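PDB 1Q5D: P450 epoxidase, which is a member of the cytochrome P450 family, holding a protoporphyrin IX iron group in a mainly helical fold, next to a pocket for a second organic ligand. Local coordinates for residues 172-177 against 199-204; 256-261 against 401-406. One frame throughout, in Å; residues are numbered along the deposited sequence.

Interaction 1. Residues 172-177 against 199-204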
ATOM      1  N   PHE A 172      -4.680  -4.275  15.881  1.00 33.11           N
ATOM      2  CA  PHE A 172      -4.104  -3.220  15.055  1.00 31.04           C
ATOM      3  C   PHE A 172      -4.234  -3.477  13.554  1.00 29.37           C
ATOM      4  O   PHE A 172      -4.412  -2.532  12.780  1.00 27.66           O
ATOM      5  CB  PHE A 172      -2.646  -2.947  15.437  1.00 30.94           C
ATOM      6  CG  PHE A 172      -2.501  -1.980  16.568  1.00 31.99           C
ATOM      7  CD1 PHE A 172      -1.673  -2.261  17.635  1.00 32.57           C
ATOM      8  CD2 PHE A 172      -3.199  -0.782  16.563  1.00 32.11           C
ATOM      9  CE1 PHE A 172      -1.547  -1.358  18.676  1.00 33.20           C
ATOM     10  CE2 PHE A 172      -3.068   0.125  17.596  1.00 32.59           C
ATOM     11  CZ  PHE A 172      -2.250  -0.168  18.656  1.00 32.23           C
ATOM     12  N   ARG A 173      -4.119  -4.736  13.142  1.00 29.88           N
ATOM     13  CA  ARG A 173      -4.313  -5.073  11.742  1.00 31.52           C
ATOM     14  C   ARG A 173      -5.739  -4.751  11.322  1.00 31.51           C
ATOM     15  O   ARG A 173      -5.974  -4.288  10.208  1.00 31.45           O
ATOM     16  CB  ARG A 173      -4.040  -6.557  11.476  1.00 33.58           C
ATOM     17  CG  ARG A 173      -4.362  -6.948  10.044  1.00 36.41           C
ATOM     18  CD  ARG A 173      -3.852  -8.289   9.595  1.00 38.32           C
ATOM     19  NE  ARG A 173      -4.495  -9.403  10.290  1.00 41.34           N
ATOM     20  CZ  ARG A 173      -5.792  -9.666  10.264  1.00 43.95           C
ATOM     21  NH1 ARG A 173      -6.633  -8.880   9.592  1.00 45.07           N
ATOM     22  NH2 ARG A 173      -6.258 -10.723  10.922  1.00 45.20           N
ATOM     23  N   ARG A 174      -6.689  -5.013  12.213  1.00 32.20           N
ATOM     24  CA  ARG A 174      -8.095  -4.748  11.930  1.00 33.66           C
ATOM     25  C   ARG A 174      -8.305  -3.257  11.819  1.00 31.79           C
ATOM     26  O   ARG A 174      -9.013  -2.786  10.921  1.00 31.01           O
ATOM     27  CB  ARG A 174      -9.010  -5.369  12.997  1.00 37.13           C
ATOM     28  CG  ARG A 174      -9.134  -6.885  12.897  1.00 41.34           C
ATOM     29  CD  ARG A 174     -10.092  -7.533  13.917  1.00 45.40           C
ATOM     30  NE  ARG A 174     -11.188  -6.644  14.293  1.00 48.35           N
ATOM     31  CZ  ARG A 174     -11.367  -6.140  15.513  1.00 50.32           C
ATOM     32  NH1 ARG A 174     -10.525  -6.437  16.497  1.00 50.75           N
ATOM     33  NH2 ARG A 174     -12.395  -5.333  15.752  1.00 51.49           N
ATOM     34  N   PHE A 175      -7.676  -2.507  12.722  1.00 29.34           N
ATOM     35  CA  PHE A 175      -7.696  -1.062  12.662  1.00 28.66           C
ATOM     36  C   PHE A 175      -7.096  -0.565  11.331  1.00 28.77           C
ATOM     37  O   PHE A 175      -7.667   0.289  10.649  1.00 27.53           O
ATOM     38  CB  PHE A 175      -6.887  -0.482  13.821  1.00 28.66           C
ATOM     39  CG  PHE A 175      -6.544   0.964  13.643  1.00 28.65           C
ATOM     40  CD1 PHE A 175      -7.515   1.945  13.799  1.00 27.74           C
ATOM     41  CD2 PHE A 175      -5.253   1.344  13.299  1.00 28.30           C
ATOM     42  CE1 PHE A 175      -7.217   3.268  13.624  1.00 28.17           C
ATOM     43  CE2 PHE A 175      -4.936   2.679  13.117  1.00 29.06           C
ATOM     44  CZ  PHE A 175      -5.910   3.649  13.288  1.00 29.74           C
ATOM     45  N   GLY A 176      -5.929  -1.098  10.981  1.00 27.40           N
ATOM     46  CA  GLY A 176      -5.243  -0.672   9.768  1.00 27.63           C
ATOM     47  C   GLY A 176      -6.094  -0.901   8.537  1.00 27.61           C
ATOM     48  O   GLY A 176      -6.289   0.003   7.738  1.00 27.78           O
ATOM     49  N   SER A 177      -6.613  -2.112   8.398  1.00 28.11           N
ATOM     50  CA  SER A 177      -7.402  -2.476   7.232  1.00 30.34           C
ATOM     51  C   SER A 177      -8.737  -1.705   7.174  1.00 30.05           C
ATOM     52  O   SER A 177      -9.159  -1.249   6.095  1.00 29.14           O
ATOM     53  CB  SER A 177      -7.592  -3.999   7.210  1.00 31.05           C
ATOM     54  OG  SER A 177      -8.393  -4.387   6.123  1.00 34.26           O
ATOM     55  N   VAL A 199     -16.328   1.651  11.495  1.00 33.50           N
ATOM     56  CA  VAL A 199     -16.182   2.666  12.526  1.00 33.17           C
ATOM     57  C   VAL A 199     -15.794   2.048  13.881  1.00 34.15           C
ATOM     58  O   VAL A 199     -15.013   2.635  14.639  1.00 33.20           O
ATOM     59  CB  VAL A 199     -17.460   3.542  12.635  1.00 34.41           C
ATOM     60  CG1 VAL A 199     -17.422   4.427  13.879  1.00 33.25           C
ATOM     61  CG2 VAL A 199     -17.623   4.389  11.383  1.00 33.73           C
ATOM     62  N   ALA A 200     -16.315   0.856  14.170  1.00 34.65           N
ATOM     63  CA  ALA A 200     -15.962   0.181  15.412  1.00 35.03           C
ATOM     64  C   ALA A 200     -14.460  -0.118  15.448  1.00 34.36           C
ATOM     65  O   ALA A 200     -13.782   0.227  16.408  1.00 35.22           O
ATOM     66  CB  ALA A 200     -16.756  -1.112  15.568  1.00 35.67           C
ATOM     67  N   SER A 201     -13.959  -0.774  14.405  1.00 32.59           N
ATOM     68  CA  SER A 201     -12.531  -1.091  14.283  1.00 31.81           C
ATOM     69  C   SER A 201     -11.651   0.154  14.348  1.00 31.72           C
ATOM     70  O   SER A 201     -10.584   0.137  14.969  1.00 32.26           O
ATOM     71  CB  SER A 201     -12.260  -1.838  12.979  1.00 31.59           C
ATOM     72  OG  SER A 201     -13.007  -3.033  12.915  1.00 30.63           O
ATOM     73  N   VAL A 202     -12.111   1.242  13.735  1.00 30.38           N
ATOM     74  CA  VAL A 202     -11.375   2.500  13.776  1.00 30.07           C
ATOM     75  C   VAL A 202     -11.328   3.100  15.172  1.00 31.18           C
ATOM     76  O   VAL A 202     -10.259   3.508  15.649  1.00 30.13           O
ATOM     77  CB  VAL A 202     -11.948   3.543  12.802  1.00 29.57           C
ATOM     78  CG1 VAL A 202     -11.331   4.926  13.077  1.00 29.77           C
ATOM     79  CG2 VAL A 202     -11.720   3.091  11.340  1.00 29.49           C
ATOM     80  N   THR A 203     -12.478   3.131  15.836  1.00 31.63           N
ATOM     81  CA  THR A 203     -12.561   3.605  17.217  1.00 33.77           C
ATOM     82  C   THR A 203     -11.694   2.799  18.172  1.00 33.81           C
ATOM     83  O   THR A 203     -10.947   3.365  18.965  1.00 33.97           O
ATOM     84  CB  THR A 203     -14.029   3.526  17.700  1.00 34.88           C
ATOM     85  OG1 THR A 203     -14.837   4.349  16.854  1.00 36.71           O
ATOM     86  CG2 THR A 203     -14.167   4.148  19.070  1.00 35.51           C
ATOM     87  N   GLU A 204     -11.828   1.481  18.104  1.00 34.53           N
ATOM     88  CA  GLU A 204     -11.068   0.576  18.946  1.00 36.40           C
ATOM     89  C   GLU A 204      -9.566   0.803  18.736  1.00 35.56           C
ATOM     90  O   GLU A 204      -8.793   0.911  19.706  1.00 33.73           O
ATOM     91  CB  GLU A 204     -11.427  -0.871  18.625  1.00 39.09           C
ATOM     92  CG  GLU A 204     -10.541  -1.891  19.328  1.00 42.95           C
ATOM     93  CD  GLU A 204     -11.007  -3.314  19.118  1.00 46.00           C
ATOM     94  OE1 GLU A 204     -10.859  -3.838  17.984  1.00 47.67           O
ATOM     95  OE2 GLU A 204     -11.527  -3.910  20.087  1.00 47.43           O
TER
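Phe175 meets the helix of Ser201 and Val202 through the CD1-CE1 edge of its ring, and the meeting is mostly ring against backbone. With chi1 at 165°, CG lies opposite the backbone N and the ring is swung toward 199-204. Traced outward, CB approaches Ser201 O at 3.9 Å. CD1 then lies 3.7 Å from Ser201 O, which sits in the ring plane at its edge, so C-H rather than the pi face looks at the carbonyl. CE1 comes 3.7 Å from Val202 O, with Val202 CG1 loosely packed at 4.5 Å from CE1. Ser201 points at helix 169-182 where the backbones come closest, its CB 4.0 Å from Arg174 O. At the solvent side, Arg174 bends at chi3 and sends both terminal nitrogens to one oxygen: NH1 is 3.0 Å and NH2 3.1 Å from Glu204 OE1. This is a salt bridge, but both hydrogen bonds are weak, and the guanidinium and carboxylate planes stand 80° apart. The segment axes approach to 8.1 Å, their N-to-C directions 123° apart. Helices 169-182 and 195-218 by their order correspond to P450 helices F and G; Phe172 also packs on Leu208, Val212 and Met155 of helix 154-161.

Interaction 2. Residues 256-261 against 401-406; sequences TDTTIY and PAFRNI. With HEM (protoporphyrin IX containing Fe), chain B.
Tyr261 and Phe403 form the aromatic part of this contact. Their centroids are 5.5 Å apart with planes at 52°, too oblique for either a stack or a T-shape: Tyr261 CD2 lies over a face of Phe403, whereas Phe403 CD1 meets the edge of the tyrosine ring. Aliphatic groups from the same helix also touch Phe403. Thr258 CG2 presses to 3.4 Å from its CZ, and Asp257 CB reaches its CE1. A CH-pi contact adds to this, Asn405 CA standing 4.0 Å from the Tyr261 centroid and 22° off the ring normal. The Tyr261 and Asn405 side chains run side by side, bringing Tyr261 OH to 3.1 Å from Asn405 CB.

The residues on the helical side follow Ala254 and Gly255 in the sequence Ala-Gly-Thr-Asp-Thr-Thr, the signature of the central P450 helix that passes the haem; here it falls at the junction of helices 241-255 and 257-272. Thr258 OG1 lies between the backbone N and the carbonyl carbon (chi1 53°), hydrogen-bonded to Ala254 O, with CG2 turned to Phe403.

Polar linkage between the segments runs through water 1. It lies in the plane of the tyrosine ring, 3.0 Å from Tyr261 OH, and donates to Ile406 O at 2.7 Å. Within 401-406, an inverse gamma turn centred on Arg404 bends the chain, while Asn405 OD1 accepts a hydrogen bond from His400 N.

Toward the haem, Thr258 OG1 stands over the macrocycle rim at HEM CHC, on the face that carries water 2. Thr259 OG1 lies close to the haem plane, at its edge, 3.3 Å from HEM CBB. Water 2 is bound to the iron at 2.2 Å. Thr258, Ala402 and Phe403 also touch the second bound ligand.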
ATOM      1  N   THR A 256      -0.157  -2.038   6.172  1.00 30.38           N
ATOM      2  CA  THR A 256      -0.719  -3.348   6.439  1.00 31.39           C
ATOM      3  C   THR A 256      -1.167  -4.090   5.179  1.00 31.03           C
ATOM      4  O   THR A 256      -0.511  -5.030   4.735  1.00 28.91           O
ATOM      5  CB  THR A 256      -1.886  -3.192   7.414  1.00 33.18           C
ATOM      6  OG1 THR A 256      -1.362  -2.793   8.684  1.00 35.75           O
ATOM      7  CG2 THR A 256      -2.521  -4.524   7.698  1.00 34.58           C
ATOM      8  N   ASP A 257      -2.293  -3.670   4.606  1.00 29.16           N
ATOM      9  CA  ASP A 257      -2.849  -4.399   3.486  1.00 30.82           C
ATOM     10  C   ASP A 257      -1.943  -4.354   2.247  1.00 28.43           C
ATOM     11  O   ASP A 257      -1.834  -5.325   1.521  1.00 28.17           O
ATOM     12  CB  ASP A 257      -4.258  -3.879   3.165  1.00 32.56           C
ATOM     13  CG  ASP A 257      -5.291  -4.346   4.201  1.00 34.72           C
ATOM     14  OD1 ASP A 257      -4.906  -5.057   5.156  1.00 35.40           O
ATOM     15  OD2 ASP A 257      -6.500  -4.062   4.149  1.00 36.81           O
ATOM     16  N   THR A 258      -1.304  -3.221   2.015  1.00 27.85           N
ATOM     17  CA  THR A 258      -0.388  -3.092   0.890  1.00 27.92           C
ATOM     18  C   THR A 258       0.617  -4.237   0.936  1.00 27.78           C
ATOM     19  O   THR A 258       0.809  -4.957  -0.043  1.00 26.80           O
ATOM     20  CB  THR A 258       0.338  -1.732   0.953  1.00 28.96           C
ATOM     21  OG1 THR A 258       0.946  -1.573   2.242  1.00 29.02           O
ATOM     22  CG2 THR A 258      -0.660  -0.588   0.908  1.00 29.87           C
ATOM     23  N   THR A 259       1.247  -4.432   2.090  1.00 27.14           N
ATOM     24  CA  THR A 259       2.292  -5.451   2.175  1.00 26.07           C
ATOM     25  C   THR A 259       1.756  -6.875   2.057  1.00 25.47           C
ATOM     26  O   THR A 259       2.421  -7.753   1.522  1.00 24.46           O
ATOM     27  CB  THR A 259       3.084  -5.301   3.478  1.00 27.15           C
ATOM     28  OG1 THR A 259       3.448  -3.921   3.675  1.00 27.55           O
ATOM     29  CG2 THR A 259       4.409  -6.040   3.362  1.00 25.91           C
ATOM     30  N   ILE A 260       0.560  -7.110   2.587  1.00 25.06           N
ATOM     31  CA  ILE A 260      -0.073  -8.406   2.449  1.00 25.49           C
ATOM     32  C   ILE A 260      -0.182  -8.756   0.962  1.00 24.83           C
ATOM     33  O   ILE A 260       0.136  -9.882   0.534  1.00 24.74           O
ATOM     34  CB  ILE A 260      -1.493  -8.377   3.114  1.00 25.60           C
ATOM     35  CG1 ILE A 260      -1.387  -8.097   4.624  1.00 25.92           C
ATOM     36  CG2 ILE A 260      -2.256  -9.685   2.844  1.00 25.37           C
ATOM     37  CD1 ILE A 260      -2.752  -8.043   5.350  1.00 26.91           C
ATOM     38  N   TYR A 261      -0.650  -7.802   0.166  1.00 23.54           N
ATOM     39  CA  TYR A 261      -0.846  -8.084  -1.257  1.00 25.96           C
ATOM     40  C   TYR A 261       0.471  -8.210  -2.019  1.00 25.39           C
ATOM     41  O   TYR A 261       0.585  -9.011  -2.929  1.00 26.62           O
ATOM     42  CB  TYR A 261      -1.811  -7.082  -1.887  1.00 26.31           C
ATOM     43  CG  TYR A 261      -3.160  -7.192  -1.204  1.00 28.34           C
ATOM     44  CD1 TYR A 261      -3.742  -8.430  -1.010  1.00 29.58           C
ATOM     45  CD2 TYR A 261      -3.812  -6.074  -0.700  1.00 29.65           C
ATOM     46  CE1 TYR A 261      -4.958  -8.558  -0.364  1.00 30.29           C
ATOM     47  CE2 TYR A 261      -5.027  -6.195  -0.043  1.00 31.28           C
ATOM     48  CZ  TYR A 261      -5.582  -7.451   0.119  1.00 31.32           C
ATOM     49  OH  TYR A 261      -6.784  -7.601   0.756  1.00 32.91           O
ATOM     50  N   PRO A 401     -11.967  -1.174  -2.408  1.00 28.29           N
ATOM     51  CA  PRO A 401     -12.012   0.063  -3.197  1.00 28.86           C
ATOM     52  C   PRO A 401     -10.651   0.529  -3.703  1.00 28.96           C
ATOM     53  O   PRO A 401     -10.600   1.269  -4.697  1.00 29.39           O
ATOM     54  CB  PRO A 401     -12.573   1.096  -2.214  1.00 29.06           C
ATOM     55  CG  PRO A 401     -12.327   0.524  -0.865  1.00 29.31           C
ATOM     56  CD  PRO A 401     -12.447  -0.969  -1.029  1.00 28.57           C
ATOM     57  N   ALA A 402      -9.573   0.110  -3.044  1.00 27.81           N
ATOM     58  CA  ALA A 402      -8.235   0.559  -3.444  1.00 28.37           C
ATOM     59  C   ALA A 402      -7.352  -0.528  -4.055  1.00 27.48           C
ATOM     60  O   ALA A 402      -6.437  -0.232  -4.818  1.00 29.03           O
ATOM     61  CB  ALA A 402      -7.510   1.211  -2.240  1.00 28.51           C
ATOM     62  N   PHE A 403      -7.593  -1.782  -3.699  1.00 27.63           N
ATOM     63  CA  PHE A 403      -6.688  -2.842  -4.076  1.00 27.59           C
ATOM     64  C   PHE A 403      -7.364  -3.900  -4.911  1.00 28.28           C
ATOM     65  O   PHE A 403      -8.561  -4.183  -4.741  1.00 26.70           O
ATOM     66  CB  PHE A 403      -6.128  -3.534  -2.823  1.00 28.93           C
ATOM     67  CG  PHE A 403      -5.341  -2.624  -1.928  1.00 29.84           C
ATOM     68  CD1 PHE A 403      -5.752  -2.390  -0.621  1.00 30.61           C
ATOM     69  CD2 PHE A 403      -4.166  -2.038  -2.380  1.00 30.50           C
ATOM     70  CE1 PHE A 403      -5.018  -1.562   0.210  1.00 31.16           C
ATOM     71  CE2 PHE A 403      -3.418  -1.214  -1.558  1.00 31.58           C
ATOM     72  CZ  PHE A 403      -3.846  -0.967  -0.258  1.00 31.52           C
ATOM     73  N   ARG A 404      -6.578  -4.515  -5.782  1.00 26.58           N
ATOM     74  CA  ARG A 404      -6.975  -5.755  -6.407  1.00 27.84           C
ATOM     75  C   ARG A 404      -6.721  -6.843  -5.354  1.00 29.52           C
ATOM     76  O   ARG A 404      -5.754  -7.606  -5.454  1.00 28.71           O
ATOM     77  CB  ARG A 404      -6.147  -6.009  -7.679  1.00 27.42           C
ATOM     78  CG  ARG A 404      -6.124  -4.842  -8.693  1.00 26.63           C
ATOM     79  CD  ARG A 404      -5.070  -4.997  -9.825  1.00 26.82           C
ATOM     80  NE  ARG A 404      -5.099  -6.358 -10.357  1.00 27.35           N
ATOM     81  CZ  ARG A 404      -4.040  -7.008 -10.820  1.00 27.55           C
ATOM     82  NH1 ARG A 404      -2.851  -6.419 -10.850  1.00 27.72           N
ATOM     83  NH2 ARG A 404      -4.171  -8.248 -11.263  1.00 26.49           N
ATOM     84  N   ASN A 405      -7.594  -6.900  -4.341  1.00 28.74           N
ATOM     85  CA  ASN A 405      -7.331  -7.702  -3.152  1.00 29.14           C
ATOM     86  C   ASN A 405      -7.527  -9.199  -3.384  1.00 30.34           C
ATOM     87  O   ASN A 405      -8.601  -9.638  -3.813  1.00 30.35           O
ATOM     88  CB  ASN A 405      -8.200  -7.223  -1.965  1.00 29.02           C
ATOM     89  CG  ASN A 405      -9.708  -7.277  -2.264  1.00 29.35           C
ATOM     90  OD1 ASN A 405     -10.161  -6.858  -3.331  1.00 26.11           O
ATOM     91  ND2 ASN A 405     -10.493  -7.788  -1.290  1.00 29.70           N
ATOM     92  N   ILE A 406      -6.484  -9.980  -3.121  1.00 30.68           N
ATOM     93  CA  ILE A 406      -6.607 -11.431  -3.164  1.00 31.43           C
ATOM     94  C   ILE A 406      -7.143 -11.919  -1.829  1.00 32.42           C
ATOM     95  O   ILE A 406      -6.547 -11.659  -0.774  1.00 31.90           O
ATOM     96  CB  ILE A 406      -5.246 -12.104  -3.441  1.00 32.20           C
ATOM     97  CG1 ILE A 406      -4.692 -11.664  -4.792  1.00 32.37           C
ATOM     98  CG2 ILE A 406      -5.418 -13.618  -3.437  1.00 32.05           C
ATOM     99  CD1 ILE A 406      -3.258 -12.184  -5.087  1.00 32.99           C
TER
HETATM  100  CHA HEM B 440       2.569   6.523   0.582  1.00 26.23           C
HETATM  101  CHB HEM B 440       2.611   2.436  -1.972  1.00 24.24           C
HETATM  102  CHC HEM B 440       4.055  -0.009   1.975  1.00 24.84           C
HETATM  103  CHD HEM B 440       3.436   3.953   4.625  1.00 25.90           C
HETATM  104  C1A HEM B 440       2.545   5.643  -0.467  1.00 26.19           C
HETATM  105  C2A HEM B 440       2.331   5.985  -1.854  1.00 26.62           C
HETATM  106  C3A HEM B 440       2.322   4.854  -2.560  1.00 26.01           C
HETATM  107  C4A HEM B 440       2.542   3.761  -1.642  1.00 26.16           C
HETATM  108  CMA HEM B 440       2.127   4.736  -4.097  1.00 27.78           C
HETATM  109  CAA HEM B 440       2.143   7.420  -2.400  1.00 27.78           C
HETATM  110  CBA HEM B 440       0.656   7.734  -2.594  1.00 28.37           C
HETATM  111  CGA HEM B 440       0.514   9.109  -3.224  1.00 30.70           C
HETATM  112  O1A HEM B 440      -0.644   9.614  -3.351  1.00 30.17           O
HETATM  113  O2A HEM B 440       1.561   9.720  -3.585  1.00 31.40           O
HETATM  114  C1B HEM B 440       3.005   1.455  -1.108  1.00 25.03           C
HETATM  115  C2B HEM B 440       3.186   0.078  -1.498  1.00 25.56           C
HETATM  116  C3B HEM B 440       3.562  -0.597  -0.424  1.00 26.09           C
HETATM  117  C4B HEM B 440       3.647   0.316   0.696  1.00 25.88           C
HETATM  118  CMB HEM B 440       2.950  -0.539  -2.903  1.00 25.72           C
HETATM  119  CAB HEM B 440       3.858  -2.106  -0.479  1.00 27.76           C
HETATM  120  CBB HEM B 440       3.850  -2.864   0.613  1.00 30.06           C
HETATM  121  C1C HEM B 440       4.059   0.845   3.037  1.00 24.90           C
HETATM  122  C2C HEM B 440       4.487   0.540   4.385  1.00 25.32           C
HETATM  123  C3C HEM B 440       4.306   1.649   5.109  1.00 25.85           C
HETATM  124  C4C HEM B 440       3.778   2.679   4.235  1.00 26.41           C
HETATM  125  CMC HEM B 440       5.041  -0.841   4.826  1.00 24.22           C
HETATM  126  CAC HEM B 440       4.576   1.921   6.600  1.00 26.49           C
HETATM  127  CBC HEM B 440       5.305   1.080   7.328  1.00 30.33           C
HETATM  128  C1D HEM B 440       3.083   4.981   3.788  1.00 25.99           C
HETATM  129  C2D HEM B 440       2.703   6.282   4.256  1.00 25.66           C
HETATM  130  C3D HEM B 440       2.437   7.090   3.008  1.00 25.66           C
HETATM  131  C4D HEM B 440       2.663   6.188   1.911  1.00 25.70           C
HETATM  132  CMD HEM B 440       2.614   6.751   5.717  1.00 25.66           C
HETATM  133  CAD HEM B 440       2.032   8.572   2.925  1.00 26.21           C
HETATM  134  CBD HEM B 440       3.304   9.316   2.498  1.00 26.45           C
HETATM  135  CGD HEM B 440       3.032  10.792   2.346  1.00 27.26           C
HETATM  136  O1D HEM B 440       1.893  11.143   1.946  1.00 26.46           O
HETATM  137  O2D HEM B 440       3.945  11.623   2.633  1.00 28.25           O
HETATM  138  NA  HEM B 440       2.673   4.275  -0.361  1.00 25.28           N
HETATM  139  NB  HEM B 440       3.297   1.596   0.250  1.00 24.90           N
HETATM  140  NC  HEM B 440       3.627   2.146   2.993  1.00 25.94           N
HETATM  141  ND  HEM B 440       3.041   4.952   2.405  1.00 25.77           N
HETATM  142 FE   HEM B 440       3.314   3.253   1.279  1.00 26.02          FE
HETATM  143  O   HOH W   1      -7.511 -10.450   1.466  1.00 43.50           O
HETATM  144  O   HOH W   2       1.168   2.825   1.557  1.00 32.96           O

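Overall arrangement
Both segments of interaction 1 precede those of interaction 2 in the chain, and the centres of the two contacts are about 16 Å apart. Interaction 1 joins helices 169-182 and 195-218, whereas interaction 2 sets helix 257-272 against the loop between strands 396-397 and 406-412, nearer the centre of the chain. They meet directly: Ser177 OG lies 2.8 Å from Asp257 OD2, a probable hydrogen bond, and Arg173 CG packs on Thr256 CG2. Helix 169-182 is thus tied to the start of helix 257-272. Interaction 2 touches haem and the second ligand, while the nearest atoms of the Phe175 side chain and that ligand are about 9 Å apart, consistent with an outer layer around the pocket.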